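Local coordinates for tRNA (adenine(58)-N(1))-methyltransferase catalytic subunit TRM61 C-terminal domain-containing protein (Thermoplasma acidophilum, PDB 1YB2) that probably transfers methyl groups from S-adenosyl-L-methionine to adenine in RNA, perhaps at position 58 of tRNA, at residues G36-D39 / S44-V47; D64-S69 / F73-F78; V141-D146 / I187-N192; S169-F174 / A198-P203. One frame throughout, in Å; residues are numbered along the deposited sequence.

Contact 1: residues G36-D39 / S44-V47; sequences GKFD and SILV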
loop_
_atom_site.group_PDB
_atom_site.type_symbol
_atom_site.label_atom_id
_atom_site.label_comp_id
_atom_site.label_asym_id
_atom_site.label_seq_id
_atom_site.Cartn_x
_atom_site.Cartn_y
_atom_site.Cartn_z
ATOM N N GLY A 36 -9.395 -9.051 -18.952
ATOM C CA GLY A 36 -10.643 -8.841 -19.671
ATOM C C GLY A 36 -11.748 -8.453 -18.723
ATOM O O GLY A 36 -11.519 -8.289 -17.518
ATOM N N LYS A 37 -12.946 -8.296 -19.277
ATOM C CA LYS A 37 -14.116 -7.951 -18.484
ATOM C C LYS A 37 -15.221 -8.974 -18.673
ATOM O O LYS A 37 -15.408 -9.527 -19.763
ATOM C CB LYS A 37 -14.585 -6.513 -18.763
ATOM C CG LYS A 37 -13.657 -5.460 -18.118
ATOM C CD LYS A 37 -14.212 -4.021 -18.144
ATOM C CE LYS A 37 -13.946 -3.312 -19.472
ATOM N NZ LYS A 37 -13.958 -1.816 -19.342
ATOM N N PHE A 38 -15.919 -9.254 -17.578
ATOM C CA PHE A 38 -16.999 -10.234 -17.576
ATOM C C PHE A 38 -18.298 -9.601 -17.080
ATOM O O PHE A 38 -18.303 -8.882 -16.087
ATOM C CB PHE A 38 -16.614 -11.437 -16.697
ATOM C CG PHE A 38 -17.643 -12.530 -16.678
ATOM C CD1 PHE A 38 -17.822 -13.357 -17.784
ATOM C CD2 PHE A 38 -18.427 -12.740 -15.552
ATOM C CE1 PHE A 38 -18.779 -14.361 -17.779
ATOM C CE2 PHE A 38 -19.389 -13.749 -15.538
ATOM C CZ PHE A 38 -19.562 -14.556 -16.652
ATOM N N ASP A 39 -19.392 -9.879 -17.778
ATOM C CA ASP A 39 -20.730 -9.422 -17.363
ATOM C C ASP A 39 -21.542 -10.671 -17.042
ATOM O O ASP A 39 -21.802 -11.476 -17.933
ATOM C CB ASP A 39 -21.388 -8.592 -18.481
ATOM C CG ASP A 39 -22.809 -8.116 -18.134
ATOM O OD1 ASP A 39 -23.299 -8.345 -17.000
ATOM O OD2 ASP A 39 -23.441 -7.488 -19.019
ATOM N N SER A 44 -21.082 -12.616 -20.785
ATOM C CA SER A 44 -20.245 -12.136 -21.884
ATOM C C SER A 44 -18.793 -11.945 -21.448
ATOM O O SER A 44 -18.518 -11.547 -20.317
ATOM C CB SER A 44 -20.787 -10.812 -22.454
ATOM O OG SER A 44 -20.431 -9.720 -21.606
ATOM N N ILE A 45 -17.882 -12.210 -22.381
ATOM C CA ILE A 45 -16.445 -12.089 -22.177
ATOM C C ILE A 45 -15.891 -11.047 -23.153
ATOM O O ILE A 45 -15.989 -11.226 -24.361
ATOM C CB ILE A 45 -15.735 -13.453 -22.445
ATOM C CG1 ILE A 45 -16.212 -14.526 -21.465
ATOM C CG2 ILE A 45 -14.208 -13.309 -22.413
ATOM C CD1 ILE A 45 -16.011 -15.955 -21.986
ATOM N N LEU A 46 -15.306 -9.972 -22.631
ATOM C CA LEU A 46 -14.611 -8.999 -23.472
ATOM C C LEU A 46 -13.119 -8.939 -23.121
ATOM O O LEU A 46 -12.741 -8.474 -22.035
ATOM C CB LEU A 46 -15.264 -7.616 -23.348
ATOM C CG LEU A 46 -14.688 -6.405 -24.100
ATOM C CD1 LEU A 46 -14.910 -6.507 -25.599
ATOM C CD2 LEU A 46 -15.302 -5.121 -23.556
ATOM N N VAL A 47 -12.277 -9.427 -24.035
ATOM C CA VAL A 47 -10.817 -9.349 -23.858
ATOM C C VAL A 47 -10.137 -8.540 -24.974
ATOM O O VAL A 47 -10.428 -8.726 -26.160
ATOM C CB VAL A 47 -10.154 -10.743 -23.745
ATOM C CG1 VAL A 47 -8.638 -10.595 -23.518
ATOM C CG2 VAL A 47 -10.788 -11.550 -22.616
HETATM O O HOH W 1 -17.956 -8.290 -20.781
#
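Ser44 pairs with Asp39 close to the turn of an antiparallel beta hairpin, and both of its backbone polar groups are used. Asp39 N donates to Ser44 O at 3.2 Å; the return bond, Ser44 N to Asp39 O, is equally long but more bent, 144° at the hydrogen. The serine hydroxyl sits between its own backbone N and carbonyl carbon (chi1 78°), which brings OG to 3.5 Å from Asp39 CB. A water bonded to Ser44 OG at 3.0 Å donates a weak bond to Lys37 O, so it bridges the two strands.

Lys37 and Leu46 form the next hydrogen-bonded pair, with shorter bonds: Lys37 N to Leu46 O is 2.8 Å, and Leu46 N to Lys37 O is 2.9 Å and practically straight. Lys37 O thus accepts from both an amide and the water. The lysine starts on the same face as Leu46 and Ser44, but its chain leads away from the partner strand, and NZ makes a salt bridge to Glu157 of the second subunit. On the other face, Phe38 presents its ring edge to Ile45, CD1 to CG1 4.2 Å.

Within the FKBP-like N-terminal domain, strand 36-39 runs between 44-46 and 28-30. Phe38 and Ile45 pack on Leu29 and Leu66, while Ser44 and Leu46 touch Met51 of strand 51-53, which borders 44-46 on its far side.

Contact 2: residues D64-S69 / F73-F78; sequences DELIVS and FIVSDF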
loop_
_atom_site.group_PDB
_atom_site.type_symbol
_atom_site.label_atom_id
_atom_site.label_comp_id
_atom_site.label_asym_id
_atom_site.label_seq_id
_atom_site.Cartn_x
_atom_site.Cartn_y
_atom_site.Cartn_z
ATOM N N ASP A 64 -13.596 -19.189 -11.008
ATOM C CA ASP A 64 -13.869 -20.076 -12.176
ATOM C C ASP A 64 -12.857 -19.790 -13.288
ATOM O O ASP A 64 -12.434 -18.662 -13.483
ATOM C CB ASP A 64 -15.304 -19.923 -12.741
ATOM C CG ASP A 64 -16.385 -20.489 -11.826
ATOM O OD1 ASP A 64 -16.075 -21.144 -10.810
ATOM O OD2 ASP A 64 -17.581 -20.275 -12.129
ATOM N N GLU A 65 -12.448 -20.835 -13.996
ATOM C CA GLU A 65 -11.520 -20.692 -15.102
ATOM C C GLU A 65 -12.314 -20.732 -16.403
ATOM O O GLU A 65 -13.103 -21.661 -16.642
ATOM C CB GLU A 65 -10.477 -21.819 -15.068
ATOM C CG GLU A 65 -9.505 -21.790 -16.207
ATOM C CD GLU A 65 -8.361 -22.803 -16.048
ATOM O OE1 GLU A 65 -7.456 -22.791 -16.913
ATOM O OE2 GLU A 65 -8.364 -23.597 -15.070
ATOM N N LEU A 66 -12.136 -19.705 -17.226
ATOM C CA LEU A 66 -12.756 -19.655 -18.548
ATOM C C LEU A 66 -11.641 -19.779 -19.577
ATOM O O LEU A 66 -10.728 -18.956 -19.614
ATOM C CB LEU A 66 -13.561 -18.354 -18.756
ATOM C CG LEU A 66 -14.535 -17.868 -17.670
ATOM C CD1 LEU A 66 -15.272 -16.590 -18.097
ATOM C CD2 LEU A 66 -15.537 -18.942 -17.280
ATOM N N ILE A 67 -11.699 -20.839 -20.375
ATOM C CA ILE A 67 -10.694 -21.083 -21.410
ATOM C C ILE A 67 -11.298 -20.676 -22.743
ATOM O O ILE A 67 -12.176 -21.337 -23.283
ATOM C CB ILE A 67 -10.192 -22.563 -21.435
ATOM C CG1 ILE A 67 -9.795 -23.020 -20.021
ATOM C CG2 ILE A 67 -9.006 -22.717 -22.441
ATOM C CD1 ILE A 67 -9.234 -24.465 -19.931
ATOM N N VAL A 68 -10.847 -19.542 -23.253
ATOM C CA VAL A 68 -11.366 -19.044 -24.516
ATOM C C VAL A 68 -10.271 -19.117 -25.586
ATOM O O VAL A 68 -9.213 -18.488 -25.466
ATOM C CB VAL A 68 -12.086 -17.664 -24.360
ATOM C CG1 VAL A 68 -11.804 -17.028 -23.002
ATOM C CG2 VAL A 68 -11.792 -16.717 -25.532
ATOM N N SER A 69 -10.533 -19.968 -26.581
ATOM C CA SER A 69 -9.588 -20.328 -27.651
ATOM C C SER A 69 -8.224 -20.818 -27.163
ATOM O O SER A 69 -7.180 -20.462 -27.724
ATOM C CB SER A 69 -9.454 -19.189 -28.664
ATOM O OG SER A 69 -10.653 -19.069 -29.411
ATOM N N PHE A 73 -8.441 -17.733 -18.477
ATOM C CA PHE A 73 -8.712 -16.560 -17.652
ATOM C C PHE A 73 -9.377 -17.012 -16.376
ATOM O O PHE A 73 -10.205 -17.940 -16.413
ATOM C CB PHE A 73 -9.659 -15.613 -18.388
ATOM C CG PHE A 73 -9.034 -14.932 -19.564
ATOM C CD1 PHE A 73 -8.386 -13.704 -19.410
ATOM C CD2 PHE A 73 -9.080 -15.519 -20.829
ATOM C CE1 PHE A 73 -7.790 -13.067 -20.506
ATOM C CE2 PHE A 73 -8.488 -14.889 -21.944
ATOM C CZ PHE A 73 -7.847 -13.666 -21.779
ATOM N N ILE A 74 -9.045 -16.357 -15.267
ATOM C CA ILE A 74 -9.720 -16.619 -13.987
ATOM C C ILE A 74 -10.710 -15.474 -13.705
ATOM O O ILE A 74 -10.364 -14.284 -13.836
ATOM C CB ILE A 74 -8.717 -16.796 -12.809
ATOM C CG1 ILE A 74 -7.616 -17.836 -13.144
ATOM C CG2 ILE A 74 -9.439 -17.167 -11.503
ATOM C CD1 ILE A 74 -8.153 -19.220 -13.640
ATOM N N VAL A 75 -11.944 -15.838 -13.359
ATOM C CA VAL A 75 -12.946 -14.857 -12.943
ATOM C C VAL A 75 -12.612 -14.280 -11.568
ATOM O O VAL A 75 -12.349 -15.004 -10.602
ATOM C CB VAL A 75 -14.389 -15.452 -12.966
ATOM C CG1 VAL A 75 -15.413 -14.395 -12.559
ATOM C CG2 VAL A 75 -14.727 -15.979 -14.344
ATOM N N SER A 76 -12.615 -12.958 -11.489
ATOM C CA SER A 76 -12.381 -12.288 -10.228
ATOM C C SER A 76 -13.394 -11.144 -9.987
ATOM O O SER A 76 -13.906 -10.537 -10.933
ATOM C CB SER A 76 -10.971 -11.727 -10.220
ATOM O OG SER A 76 -10.686 -11.081 -9.004
ATOM N N ASP A 77 -13.664 -10.849 -8.722
ATOM C CA ASP A 77 -14.289 -9.562 -8.375
ATOM C C ASP A 77 -13.259 -8.458 -8.613
ATOM O O ASP A 77 -12.055 -8.694 -8.568
ATOM C CB ASP A 77 -14.722 -9.524 -6.906
ATOM C CG ASP A 77 -15.902 -10.448 -6.602
ATOM O OD1 ASP A 77 -16.724 -10.744 -7.501
ATOM O OD2 ASP A 77 -16.007 -10.886 -5.438
ATOM N N PHE A 78 -13.730 -7.238 -8.851
ATOM C CA PHE A 78 -12.819 -6.108 -8.946
ATOM C C PHE A 78 -11.957 -5.959 -7.706
ATOM O O PHE A 78 -12.421 -6.162 -6.593
ATOM C CB PHE A 78 -13.553 -4.784 -9.186
ATOM C CG PHE A 78 -12.621 -3.617 -9.273
ATOM C CD1 PHE A 78 -11.855 -3.416 -10.421
ATOM C CD2 PHE A 78 -12.460 -2.760 -8.193
ATOM C CE1 PHE A 78 -10.975 -2.344 -10.511
ATOM C CE2 PHE A 78 -11.595 -1.699 -8.268
ATOM C CZ PHE A 78 -10.837 -1.493 -9.432
#
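Leu66 and Phe73 exchange both of their backbone bonds: Leu66 N to Phe73 O is 2.7 Å, and Phe73 N to Leu66 O is 2.8 Å. A third bond, Val75 N to Asp64 O, is 2.9 Å and nearly straight. Two of these acceptors also take a CA-H contact, Phe73 O from Glu65 CA at 3.3 Å and Asp64 O from Ile74 CA at 3.4 Å.

The acidic side chains find their partners outside the pairing. Asp64 OD1 bonds Ser269 OG and its OD2 takes the backbone N of Glu61, while Glu65 OE1 reaches Ser72 OG. The aliphatic base of Glu65 is left to cover Ile74, CB to CD1 3.8 Å. On the opposite face, Leu66 CG meets Val75 CG2 at 3.8 Å. Phe73 CG lies beside its own backbone N (chi1 -70°), which puts the CD2 side of the ring near Val68, CG1 to CD2 3.8 Å.

Glu65 and Ile67 spend their backbone groups on residues 271-275, in and beside strand 272-274, and Ile74 bonds Val30 on the other flank. The pair is a beta hairpin with strands inclined at 139°, built into the mixed sheet of the FKBP-like N-terminal domain, where the chain's last strand joins as a parallel neighbour.

Contact 3: residues V141-D146 / I187-N192; sequences VERDED and IPDPWN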
loop_
_atom_site.group_PDB
_atom_site.type_symbol
_atom_site.label_atom_id
_atom_site.label_comp_id
_atom_site.label_asym_id
_atom_site.label_seq_id
_atom_site.Cartn_x
_atom_site.Cartn_y
_atom_site.Cartn_z
ATOM N N VAL A 141 -0.309 -16.826 11.919
ATOM C CA VAL A 141 0.277 -18.143 12.149
ATOM C C VAL A 141 1.786 -17.949 12.149
ATOM O O VAL A 141 2.358 -17.529 11.130
ATOM C CB VAL A 141 -0.112 -19.156 11.023
ATOM C CG1 VAL A 141 0.488 -20.556 11.287
ATOM C CG2 VAL A 141 -1.619 -19.243 10.860
ATOM N N GLU A 142 2.420 -18.209 13.290
ATOM C CA GLU A 142 3.865 -17.997 13.460
ATOM C C GLU A 142 4.509 -19.146 14.240
ATOM O O GLU A 142 4.113 -19.434 15.366
ATOM C CB GLU A 142 4.144 -16.648 14.146
ATOM C CG GLU A 142 5.599 -16.392 14.577
ATOM C CD GLU A 142 6.621 -16.493 13.432
ATOM O OE1 GLU A 142 6.366 -15.956 12.340
ATOM O OE2 GLU A 142 7.696 -17.102 13.638
ATOM N N ARG A 143 5.522 -19.775 13.646
ATOM C CA ARG A 143 6.194 -20.939 14.257
ATOM C C ARG A 143 7.087 -20.589 15.458
ATOM O O ARG A 143 7.284 -21.417 16.352
ATOM C CB ARG A 143 7.003 -21.704 13.199
ATOM C CG ARG A 143 8.195 -20.910 12.633
ATOM C CD ARG A 143 8.880 -21.641 11.501
ATOM N NE ARG A 143 8.035 -21.702 10.308
ATOM C CZ ARG A 143 8.392 -22.267 9.155
ATOM N NH1 ARG A 143 9.597 -22.822 9.022
ATOM N NH2 ARG A 143 7.541 -22.276 8.133
ATOM N N ASP A 144 7.636 -19.381 15.471
ATOM C CA ASP A 144 8.550 -18.952 16.531
ATOM C C ASP A 144 7.812 -18.226 17.660
ATOM O O ASP A 144 7.262 -17.139 17.457
ATOM C CB ASP A 144 9.659 -18.074 15.948
ATOM C CG ASP A 144 10.797 -17.851 16.919
ATOM O OD1 ASP A 144 10.698 -16.950 17.782
ATOM O OD2 ASP A 144 11.804 -18.585 16.815
ATOM N N GLU A 145 7.808 -18.828 18.850
ATOM C CA GLU A 145 7.040 -18.313 19.987
ATOM C C GLU A 145 7.485 -16.908 20.382
ATOM O O GLU A 145 6.655 -16.047 20.697
ATOM C CB GLU A 145 7.162 -19.255 21.196
ATOM C CG GLU A 145 6.088 -19.061 22.270
ATOM C CD GLU A 145 6.390 -19.825 23.554
ATOM O OE1 GLU A 145 7.348 -19.450 24.268
ATOM O OE2 GLU A 145 5.663 -20.795 23.861
ATOM N N ASP A 146 8.796 -16.685 20.364
ATOM C CA ASP A 146 9.365 -15.425 20.828
ATOM C C ASP A 146 9.083 -14.301 19.831
ATOM O O ASP A 146 8.670 -13.213 20.231
ATOM C CB ASP A 146 10.866 -15.563 21.094
ATOM C CG ASP A 146 11.177 -16.316 22.391
ATOM O OD1 ASP A 146 10.244 -16.765 23.106
ATOM O OD2 ASP A 146 12.379 -16.457 22.704
ATOM N N ILE A 187 7.304 -16.742 4.710
ATOM C CA ILE A 187 7.948 -17.926 5.269
ATOM C C ILE A 187 9.058 -18.403 4.336
ATOM O O ILE A 187 9.041 -18.058 3.151
ATOM C CB ILE A 187 6.944 -19.087 5.525
ATOM C CG1 ILE A 187 6.075 -19.357 4.286
ATOM C CG2 ILE A 187 6.129 -18.817 6.800
ATOM C CD1 ILE A 187 5.241 -20.626 4.402
ATOM N N PRO A 188 10.036 -19.169 4.875
ATOM C CA PRO A 188 11.181 -19.690 4.121
ATOM C C PRO A 188 10.779 -20.522 2.908
ATOM O O PRO A 188 11.286 -20.284 1.802
ATOM C CB PRO A 188 11.889 -20.599 5.135
ATOM C CG PRO A 188 11.477 -20.124 6.443
ATOM C CD PRO A 188 10.099 -19.573 6.293
ATOM N N ASP A 189 9.875 -21.482 3.101
ATOM C CA ASP A 189 9.603 -22.475 2.061
ATOM C C ASP A 189 8.119 -22.570 1.681
ATOM O O ASP A 189 7.469 -23.592 1.943
ATOM C CB ASP A 189 10.153 -23.846 2.486
ATOM C CG ASP A 189 9.511 -24.371 3.762
ATOM O OD1 ASP A 189 8.999 -23.554 4.569
ATOM O OD2 ASP A 189 9.512 -25.615 3.948
ATOM N N PRO A 190 7.566 -21.502 1.064
ATOM C CA PRO A 190 6.130 -21.581 0.740
ATOM C C PRO A 190 5.753 -22.694 -0.251
ATOM O O PRO A 190 4.627 -23.198 -0.189
ATOM C CB PRO A 190 5.813 -20.191 0.184
ATOM C CG PRO A 190 7.123 -19.638 -0.277
ATOM C CD PRO A 190 8.149 -20.203 0.676
ATOM N N TRP A 191 6.670 -23.080 -1.146
ATOM C CA TRP A 191 6.412 -24.184 -2.093
ATOM C C TRP A 191 5.970 -25.477 -1.394
ATOM O O TRP A 191 5.291 -26.306 -1.989
ATOM C CB TRP A 191 7.611 -24.434 -3.038
ATOM C CG TRP A 191 8.923 -24.554 -2.301
ATOM C CD1 TRP A 191 9.475 -25.695 -1.800
ATOM C CD2 TRP A 191 9.806 -23.483 -1.931
ATOM N NE1 TRP A 191 10.667 -25.406 -1.154
ATOM C CE2 TRP A 191 10.888 -24.057 -1.217
ATOM C CE3 TRP A 191 9.797 -22.098 -2.147
ATOM C CZ2 TRP A 191 11.947 -23.295 -0.722
ATOM C CZ3 TRP A 191 10.847 -21.341 -1.648
ATOM C CH2 TRP A 191 11.910 -21.944 -0.940
ATOM N N ASN A 192 6.325 -25.642 -0.126
ATOM C CA ASN A 192 5.964 -26.855 0.609
ATOM C C ASN A 192 4.597 -26.768 1.260
ATOM O O ASN A 192 4.130 -27.749 1.861
ATOM C CB ASN A 192 7.018 -27.177 1.673
ATOM C CG ASN A 192 8.293 -27.745 1.080
ATOM O OD1 ASN A 192 8.262 -28.523 0.123
ATOM N ND2 ASN A 192 9.424 -27.352 1.640
#
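The guanidinium of Arg143 has Pro188 over one face, with CD 4.2 Å from NH2, and Asp189 at its edge. That carboxylate is turned 76° from the guanidinium plane, and Asp189 OD1 stays 4.1 Å from NH2, too far for a salt bridge. The Ile187 side chain crosses the arginine at about a right angle, its CG2 4.0 Å from the same nitrogen. A second flat group, the indole of Trp191, has Asp189 CA 3.7 Å above one face, toward the rim of the ring, and also takes a cation-pi contact from Lys219.

Arg143 extends to the other loop with its chain bent at chi3 (69°), and NH2 has a long, weak ion pair with Asp170. Asp189 OD1 is buried here without a hydrogen-bonding partner in the model. Its OD2, by contrast, is gripped by Asn192 ND2 at 2.9 Å, while Asn192 N bonds Asp189 O at 3.1 Å; together these hold the carboxylate against its short 3-10 turn.

On the other segment, Glu142 OE2 accepts Asp144 N at 2.9 Å and OE1 accepts Val119 N, so the glutamate is tied at both oxygens. Asp144 then N-caps helix 145-156. Glu142 follows strand 137-141, and Ile187 comes right after Asp186; both acids are predicted to bind S-adenosyl-L-methionine. Acidic residues at these strand ends are consistent with the cofactor site of a Rossmann-like methyltransferase, and the contact probably lies beside it.

Contact 4: residues S169-F174 / A198-P203; sequences SDIADF and ASMMKP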
loop_
_atom_site.group_PDB
_atom_site.type_symbol
_atom_site.label_atom_id
_atom_site.label_comp_id
_atom_site.label_asym_id
_atom_site.label_seq_id
_atom_site.Cartn_x
_atom_site.Cartn_y
_atom_site.Cartn_z
ATOM N N SER A 169 2.331 -22.058 15.588
ATOM C CA SER A 169 2.484 -23.349 14.948
ATOM C C SER A 169 3.097 -23.146 13.577
ATOM O O SER A 169 3.131 -22.017 13.061
ATOM C CB SER A 169 1.124 -24.053 14.804
ATOM O OG SER A 169 0.283 -23.357 13.901
ATOM N N ASP A 170 3.597 -24.237 13.002
ATOM C CA ASP A 170 3.974 -24.265 11.599
ATOM C C ASP A 170 2.687 -24.324 10.802
ATOM O O ASP A 170 1.719 -24.985 11.216
ATOM C CB ASP A 170 4.827 -25.502 11.291
ATOM C CG ASP A 170 5.457 -25.450 9.902
ATOM O OD1 ASP A 170 6.679 -25.159 9.831
ATOM O OD2 ASP A 170 4.736 -25.683 8.889
ATOM N N ILE A 171 2.684 -23.644 9.656
ATOM C CA ILE A 171 1.533 -23.639 8.756
ATOM C C ILE A 171 1.075 -25.056 8.368
ATOM O O ILE A 171 -0.123 -25.298 8.197
ATOM C CB ILE A 171 1.758 -22.705 7.506
ATOM C CG1 ILE A 171 0.484 -22.582 6.663
ATOM C CG2 ILE A 171 2.924 -23.176 6.649
ATOM C CD1 ILE A 171 -0.659 -21.868 7.377
ATOM N N ALA A 172 2.020 -25.989 8.262
ATOM C CA ALA A 172 1.690 -27.391 7.947
ATOM C C ALA A 172 0.703 -27.993 8.954
ATOM O O ALA A 172 -0.226 -28.717 8.576
ATOM C CB ALA A 172 2.961 -28.238 7.884
ATOM N N ASP A 173 0.911 -27.670 10.229
ATOM C CA ASP A 173 0.099 -28.194 11.326
ATOM C C ASP A 173 -1.134 -27.346 11.604
ATOM O O ASP A 173 -2.041 -27.791 12.303
ATOM C CB ASP A 173 0.943 -28.306 12.592
ATOM C CG ASP A 173 2.208 -29.106 12.370
ATOM O OD1 ASP A 173 2.125 -30.180 11.727
ATOM O OD2 ASP A 173 3.280 -28.661 12.834
ATOM N N PHE A 174 -1.164 -26.133 11.055
ATOM C CA PHE A 174 -2.233 -25.193 11.349
ATOM C C PHE A 174 -3.563 -25.696 10.828
ATOM O O PHE A 174 -3.684 -26.073 9.676
ATOM C CB PHE A 174 -1.920 -23.799 10.765
ATOM C CG PHE A 174 -3.025 -22.798 10.957
ATOM C CD1 PHE A 174 -3.421 -22.411 12.239
ATOM C CD2 PHE A 174 -3.673 -22.241 9.856
ATOM C CE1 PHE A 174 -4.447 -21.489 12.414
ATOM C CE2 PHE A 174 -4.694 -21.318 10.020
ATOM C CZ PHE A 174 -5.081 -20.936 11.300
ATOM N N ALA A 198 -3.728 -22.936 -0.139
ATOM C CA ALA A 198 -4.843 -22.919 -1.092
ATOM C C ALA A 198 -6.146 -23.404 -0.475
ATOM O O ALA A 198 -7.188 -22.808 -0.710
ATOM C CB ALA A 198 -4.514 -23.740 -2.339
ATOM N N SER A 199 -6.091 -24.484 0.311
ATOM C CA SER A 199 -7.291 -25.063 0.923
ATOM C C SER A 199 -8.032 -24.112 1.871
ATOM O O SER A 199 -9.209 -24.334 2.195
ATOM C CB SER A 199 -6.941 -26.369 1.654
ATOM O OG SER A 199 -6.296 -26.099 2.886
HETATM N N MSE A 200 -7.371 -23.055 2.329
HETATM C CA MSE A 200 -8.097 -22.117 3.176
HETATM C C MSE A 200 -8.364 -20.737 2.567
HETATM O O MSE A 200 -8.697 -19.794 3.274
HETATM C CB MSE A 200 -7.513 -22.038 4.590
HETATM C CG MSE A 200 -6.024 -21.924 4.694
HETATM SE SE MSE A 200 -5.438 -22.586 6.482
HETATM C CE MSE A 200 -3.581 -22.330 6.134
HETATM N N MSE A 201 -8.235 -20.646 1.247
HETATM C CA MSE A 201 -8.525 -19.425 0.510
HETATM C C MSE A 201 -9.907 -19.489 -0.124
HETATM O O MSE A 201 -10.247 -20.488 -0.759
HETATM C CB MSE A 201 -7.487 -19.256 -0.599
HETATM C CG MSE A 201 -6.092 -18.991 -0.085
HETATM SE SE MSE A 201 -4.807 -18.879 -1.530
HETATM C CE MSE A 201 -5.369 -17.176 -2.401
ATOM N N LYS A 202 -10.695 -18.428 0.022
ATOM C CA LYS A 202 -11.930 -18.306 -0.769
ATOM C C LYS A 202 -11.588 -18.295 -2.265
ATOM O O LYS A 202 -10.593 -17.687 -2.663
ATOM C CB LYS A 202 -12.652 -17.016 -0.429
ATOM C CG LYS A 202 -13.251 -17.028 0.948
ATOM C CD LYS A 202 -13.867 -15.699 1.258
ATOM C CE LYS A 202 -14.541 -15.748 2.613
ATOM N NZ LYS A 202 -14.920 -14.371 3.024
ATOM N N PRO A 203 -12.415 -18.954 -3.101
ATOM C CA PRO A 203 -12.149 -18.888 -4.550
ATOM C C PRO A 203 -12.107 -17.430 -5.032
ATOM O O PRO A 203 -12.956 -16.628 -4.630
ATOM C CB PRO A 203 -13.369 -19.579 -5.168
ATOM C CG PRO A 203 -13.916 -20.457 -4.069
ATOM C CD PRO A 203 -13.615 -19.757 -2.774
#
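Met200, modelled as selenomethionine, puts its terminal methyl against both Ile171 and Phe174. CE lies in the plane of the Phe174 ring, at its edge, 3.7 Å from CD2. The selenium joins in, 4.9 Å from the ring centroid and 74° off the ring normal: a Met-aromatic contact made at the edge rather than over a face. The modelled 3.2 Å between Ile171 CD1 and Met200 CE is doubtfully short.

The torsions explain the reach. In Met200 a chi1 of 46° tucks CG over its own backbone, after which the chain runs out extended and delivers the methyl to the far loop. Tyr180 bonds the backbone of Met200 and Lys202, and Met201 N bonds Ala198 O at 3.1 Å, which fixes the root of that side chain just past helix 194-199.

On the other side Asp170 shapes the loop. Its OD2 takes Ala172 N at 2.8 Å through the anti lone pair, an Asx turn, and its carbonyl O receives Asp173 N at 3.0 Å. The resulting turn brings the ends of the Ile171 and Phe174 side chains to the methyl, and Lys196 NZ bonds Phe174 O. Leu115, shared by Phe174 and Met200, and Val117, which Ile171 touches, bring in strand 113-117.

This apolar cluster thus joins the loop after strand 164-167 to the residue just after helix 194-199, in the crossover between parallel strands 180-185 and 205-211. Asp170 is a predicted S-adenosyl-L-methionine ligand, and an acid shortly after strand 164-167 is consistent with the cofactor site of a Rossmann-like methyltransferase.

From the N terminus, contact 1 closes the short hairpin turn between 36-39 and 44-47, and contact 2 then closes another between 64-69 and 73-78. The two follow in series and touch in the small N-terminal domain, where Val47 packs against the Phe73 ring. The methyltransferase domain comes next. There contacts 3 and 4 cross: segment 169-174 lies inside the loop that contact 3 closes, while 198-203 comes after it. Their centres are about 12 Å apart, and Val141 meets Phe174 between them. Together they tie the chain after strands 137-141 and 164-167 to the crossover connection after strand 180-185, far from contact 1, whose centre is about 39 Å from that of contact 3.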